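Local coordinates for protein beta-lactamase (Sphaerobacter thermophilus, PDB 4EWF) that probably hydrolyses the amide bond of the beta-lactam ring, as a class A beta-lactamase, giving a substituted beta-amino acid, at residues A[16-21]-A[257-262]; A[230-235]-A[267-272]. All blocks are in the same frame, centred on the assembly; numbering follows the deposited sequence.

Interaction 1: A[16-21]-A[257-262]; sequences AAVAAA and GDITRA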
loop_
_atom_site.group_PDB
_atom_site.type_symbol
_atom_site.label_atom_id
_atom_site.label_comp_id
_atom_site.label_asym_id
_atom_site.label_seq_id
_atom_site.Cartn_x
_atom_site.Cartn_y
_atom_site.Cartn_z
ATOM N N ALA A 16 -7.993 3.613 21.237
ATOM C CA ALA A 16 -6.941 3.394 22.237
ATOM C C ALA A 16 -5.605 2.996 21.613
ATOM O O ALA A 16 -4.550 3.437 22.074
ATOM C CB ALA A 16 -7.367 2.332 23.270
ATOM N N ALA A 17 -5.647 2.135 20.595
ATOM C CA ALA A 17 -4.430 1.717 19.902
ATOM C C ALA A 17 -3.760 2.920 19.233
ATOM O O ALA A 17 -2.530 3.067 19.238
ATOM C CB ALA A 17 -4.755 0.638 18.856
ATOM N N VAL A 18 -4.581 3.776 18.638
ATOM C CA VAL A 18 -4.079 4.984 17.997
ATOM C C VAL A 18 -3.438 5.898 19.037
ATOM O O VAL A 18 -2.322 6.378 18.846
ATOM C CB VAL A 18 -5.204 5.734 17.231
ATOM C CG1 VAL A 18 -4.750 7.142 16.787
ATOM C CG2 VAL A 18 -5.645 4.921 16.022
ATOM N N ALA A 19 -4.135 6.110 20.150
ATOM C CA ALA A 19 -3.641 7.008 21.190
ATOM C C ALA A 19 -2.299 6.521 21.731
ATOM O O ALA A 19 -1.397 7.319 21.959
ATOM C CB ALA A 19 -4.665 7.149 22.328
ATOM N N ALA A 20 -2.164 5.209 21.924
ATOM C CA ALA A 20 -0.915 4.658 22.411
ATOM C C ALA A 20 0.206 4.855 21.386
ATOM O O ALA A 20 1.350 5.081 21.751
ATOM C CB ALA A 20 -1.069 3.178 22.747
ATOM N N ALA A 21 -0.121 4.743 20.103
ATOM C CA ALA A 21 0.890 4.892 19.069
ATOM C C ALA A 21 1.412 6.335 19.047
ATOM O O ALA A 21 2.582 6.583 18.768
ATOM C CB ALA A 21 0.322 4.489 17.709
ATOM N N GLY A 257 0.109 -3.045 13.452
ATOM C CA GLY A 257 -0.411 -4.354 13.836
ATOM C C GLY A 257 -1.493 -4.261 14.911
ATOM O O GLY A 257 -2.539 -4.919 14.814
ATOM N N ASP A 258 -1.254 -3.436 15.931
ATOM C CA ASP A 258 -2.212 -3.274 17.048
ATOM C C ASP A 258 -3.511 -2.592 16.614
ATOM O O ASP A 258 -4.613 -2.948 17.043
ATOM C CB ASP A 258 -1.581 -2.462 18.190
ATOM C CG ASP A 258 -0.535 -3.254 18.974
ATOM O OD1 ASP A 258 -0.522 -4.499 18.875
ATOM O OD2 ASP A 258 0.272 -2.629 19.697
ATOM N N ILE A 259 -3.376 -1.565 15.795
ATOM C CA ILE A 259 -4.557 -0.873 15.281
ATOM C C ILE A 259 -5.411 -1.836 14.433
ATOM O O ILE A 259 -6.642 -1.895 14.574
ATOM C CB ILE A 259 -4.117 0.349 14.456
ATOM C CG1 ILE A 259 -3.593 1.443 15.395
ATOM C CG2 ILE A 259 -5.267 0.865 13.592
ATOM C CD1 ILE A 259 -2.791 2.553 14.655
ATOM N N THR A 260 -4.744 -2.594 13.557
ATOM C CA THR A 260 -5.403 -3.577 12.697
ATOM C C THR A 260 -6.092 -4.686 13.517
ATOM O O THR A 260 -7.256 -5.048 13.292
ATOM C CB THR A 260 -4.372 -4.193 11.683
ATOM O OG1 THR A 260 -3.841 -3.164 10.846
ATOM C CG2 THR A 260 -5.021 -5.267 10.816
ATOM N N ARG A 261 -5.388 -5.202 14.509
ATOM C CA ARG A 261 -5.979 -6.217 15.357
ATOM C C ARG A 261 -7.249 -5.712 16.051
ATOM O O ARG A 261 -8.264 -6.419 16.106
ATOM C CB ARG A 261 -4.972 -6.686 16.400
ATOM C CG ARG A 261 -5.492 -7.833 17.224
ATOM C CD ARG A 261 -5.253 -7.601 18.692
ATOM N NE ARG A 261 -4.074 -8.298 19.171
ATOM C CZ ARG A 261 -3.047 -7.705 19.773
ATOM N NH1 ARG A 261 -2.010 -8.424 20.191
ATOM N NH2 ARG A 261 -3.060 -6.392 19.965
ATOM N N ALA A 262 -7.171 -4.503 16.605
ATOM C CA ALA A 262 -8.297 -3.924 17.311
ATOM C C ALA A 262 -9.457 -3.729 16.340
ATOM O O ALA A 262 -10.605 -3.865 16.713
ATOM C CB ALA A 262 -7.899 -2.584 17.941
#

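Interaction 2: A[230-235]-A[267-272]; sequences ITTPAG and TGLIPP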
loop_
_atom_site.group_PDB
_atom_site.type_symbol
_atom_site.label_atom_id
_atom_site.label_comp_id
_atom_site.label_asym_id
_atom_site.label_seq_id
_atom_site.Cartn_x
_atom_site.Cartn_y
_atom_site.Cartn_z
ATOM N N ILE A 230 -8.100 -7.184 4.480
ATOM C CA ILE A 230 -8.188 -8.513 5.066
ATOM C C ILE A 230 -9.570 -9.087 4.774
ATOM O O ILE A 230 -10.590 -8.457 5.065
ATOM C CB ILE A 230 -7.932 -8.489 6.577
ATOM C CG1 ILE A 230 -6.516 -7.987 6.862
ATOM C CG2 ILE A 230 -8.121 -9.875 7.171
ATOM C CD1 ILE A 230 -6.315 -7.579 8.286
ATOM N N THR A 231 -9.599 -10.283 4.196
ATOM C CA THR A 231 -10.853 -10.916 3.818
ATOM C C THR A 231 -11.043 -12.220 4.585
ATOM O O THR A 231 -10.147 -13.064 4.613
ATOM C CB THR A 231 -10.893 -11.215 2.301
ATOM O OG1 THR A 231 -10.971 -9.989 1.573
ATOM C CG2 THR A 231 -12.102 -12.069 1.946
ATOM N N THR A 232 -12.195 -12.363 5.233
ATOM C CA THR A 232 -12.606 -13.645 5.809
ATOM C C THR A 232 -13.972 -14.009 5.226
ATOM O O THR A 232 -14.591 -13.192 4.537
ATOM C CB THR A 232 -12.713 -13.587 7.348
ATOM O OG1 THR A 232 -13.990 -13.052 7.723
ATOM C CG2 THR A 232 -11.615 -12.731 7.939
ATOM N N PRO A 233 -14.455 -15.236 5.493
ATOM C CA PRO A 233 -15.787 -15.601 4.988
ATOM C C PRO A 233 -16.889 -14.646 5.469
ATOM O O PRO A 233 -17.938 -14.534 4.835
ATOM C CB PRO A 233 -16.006 -17.014 5.546
ATOM C CG PRO A 233 -14.986 -17.179 6.638
ATOM C CD PRO A 233 -13.821 -16.335 6.242
ATOM N N ALA A 234 -16.634 -13.957 6.575
ATOM C CA ALA A 234 -17.590 -13.016 7.151
ATOM C C ALA A 234 -17.564 -11.622 6.498
ATOM O O ALA A 234 -18.464 -10.810 6.738
ATOM C CB ALA A 234 -17.353 -12.893 8.644
ATOM N N GLY A 235 -16.536 -11.340 5.691
ATOM C CA GLY A 235 -16.435 -10.055 5.007
ATOM C C GLY A 235 -15.016 -9.508 4.926
ATOM O O GLY A 235 -14.062 -10.164 5.358
ATOM N N THR A 267 -14.981 -5.180 14.426
ATOM C CA THR A 267 -15.919 -5.463 13.344
ATOM C C THR A 267 -16.408 -6.907 13.362
ATOM O O THR A 267 -17.219 -7.298 12.524
ATOM C CB THR A 267 -15.272 -5.177 11.964
ATOM O OG1 THR A 267 -14.102 -5.988 11.811
ATOM C CG2 THR A 267 -14.866 -3.734 11.871
ATOM N N GLY A 268 -15.912 -7.696 14.315
ATOM C CA GLY A 268 -16.345 -9.076 14.460
ATOM C C GLY A 268 -15.747 -10.034 13.448
ATOM O O GLY A 268 -16.248 -11.149 13.257
ATOM N N LEU A 269 -14.666 -9.608 12.801
ATOM C CA LEU A 269 -13.968 -10.455 11.842
ATOM C C LEU A 269 -13.104 -11.519 12.526
ATOM O O LEU A 269 -12.872 -12.591 11.968
ATOM C CB LEU A 269 -13.118 -9.599 10.884
ATOM C CG LEU A 269 -13.706 -9.332 9.489
ATOM C CD1 LEU A 269 -15.208 -9.491 9.457
ATOM C CD2 LEU A 269 -13.308 -7.970 8.936
ATOM N N ILE A 270 -12.586 -11.208 13.712
ATOM C CA ILE A 270 -12.002 -12.240 14.568
ATOM C C ILE A 270 -12.708 -12.119 15.905
ATOM O O ILE A 270 -13.373 -11.113 16.154
ATOM C CB ILE A 270 -10.490 -12.065 14.761
ATOM C CG1 ILE A 270 -10.206 -10.749 15.505
ATOM C CG2 ILE A 270 -9.786 -12.101 13.423
ATOM C CD1 ILE A 270 -8.731 -10.409 15.614
ATOM N N PRO A 271 -12.582 -13.137 16.770
ATOM C CA PRO A 271 -13.347 -13.057 18.031
ATOM C C PRO A 271 -12.893 -11.900 18.941
ATOM O O PRO A 271 -11.775 -11.379 18.789
ATOM C CB PRO A 271 -13.134 -14.439 18.689
ATOM C CG PRO A 271 -12.072 -15.128 17.907
ATOM C CD PRO A 271 -11.934 -14.446 16.564
ATOM N N PRO A 272 -13.768 -11.460 19.859
ATOM C CA PRO A 272 -13.377 -10.374 20.766
ATOM C C PRO A 272 -12.143 -10.739 21.599
ATOM O O PRO A 272 -11.901 -11.917 21.838
ATOM C CB PRO A 272 -14.613 -10.203 21.666
ATOM C CG PRO A 272 -15.430 -11.436 21.465
ATOM C CD PRO A 272 -15.165 -11.878 20.072
#

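Interaction 1: A[16-21]-A[257-262]
In the alpha/beta domain of the class A beta-lactamase fold, the N-terminal helix 12-22 and the C-terminal helix 249-266 lie side by side on one face of the five-stranded antiparallel sheet, and here Ala-17 and Val-18 meet Ile-259. The segments run antiparallel at 170°, with axes 8.9 Å apart at closest approach. Such closeness suits alanine: Ala-17 directs its methyl toward the partner helix, where CB lies 3.7 Å from CG1 of Ile-259 and also rests near that residue's CA. The same methyl touches the backbone of Asp-258, CB to O 4.0 Å, an oxygen already engaged by the N-H of Ala-262 within its own helix.

Ile-259 fits because, although its CB is not aimed at helix 12-22, the longer branch bends towards it. With CG1 anti to the carbonyl carbon (chi1 -73°), the branch passes the methyl of Ala-17 and ends beside Val-18, and the side chain is also packed on Val-28 and Ile-32, so that it meets both the helix and strand 27-33. Towards the outer side, Asp-258 keeps its carboxylate off the apolar seam and forms a salt bridge with Arg-261 one turn on, OD1 to NH2 3.3 Å; the arginine also makes a cation-pi contact with Tyr-204. Deeper in, the branched side chain of Val-18 meets the isoleucine obliquely, its CG2 4.0 Å from CD1 of Ile-259.

Interaction 2: A[230-235]-A[267-272]
Leu-269, just beyond the C-terminal helix 249-266, lays its isobutyl group against the beta hairpin that joins strands 223-232 and 235-244, meeting Thr-232, Ala-234 and Gly-235. On the inner side the leucine has many neighbours: CG lies 4.1 Å from OG1 of the buried Thr-232 and 4.2 Å from the carbonyl O of Gly-235, while the side chain also rests on Leu-264 and Leu-237. Leucine suits this place because its branched apolar end can touch the turn and both of these leucines at once. Its chi1 of -101° and chi2 of 22° both depart from staggered values, and together they set the end of the side chain nearer the hairpin.

The turn is braced by its own bonds. Thr-232 and Gly-235 bracket a type I turn and pair through their backbones in both directions, N of Thr-232 to O of Gly-235 and N of Gly-235 to O of Thr-232, each 2.9 Å. Threonine suits the first position of the turn because its hydroxyl closes an ST turn, OG1 accepting from N of Ala-234 at 3.0 Å. Gly-235 adopts a positive phi, where a beta carbon would press on the preceding carbonyl oxygen.

The outer side is looser. Exposed Ala-234 offers a single methyl, CB to CD1 of Leu-269 4.1 Å. Gly-268, with positive phi, ends the helix in a Schellman motif immediately before the leucine. The backbone pair and the ST turn use several polar groups within the hairpin, and Leu-269 adds apolar van der Waals contact without a directional bond.

From the N terminus, the chain enters interaction 1 through helix 12-22, then passes through the sheet's first strands and the helices between 55 and 192 before strand 223-232 brings it to the hairpin of interaction 2. Helix 249-266 follows: residues 257-262 close the long loop of interaction 1, and 267-272, just beyond its end, close the short one of interaction 2. The segments alternate, so the loops cross rather than nest. Their centres lie about 17 Å apart, yet they touch where CG2 of Thr-260 meets CD1 of Ile-230 at 3.7 Å. The C-terminal helix and the residues after it thus join the N-terminal helix to the end of the 223-232/235-244 hairpin.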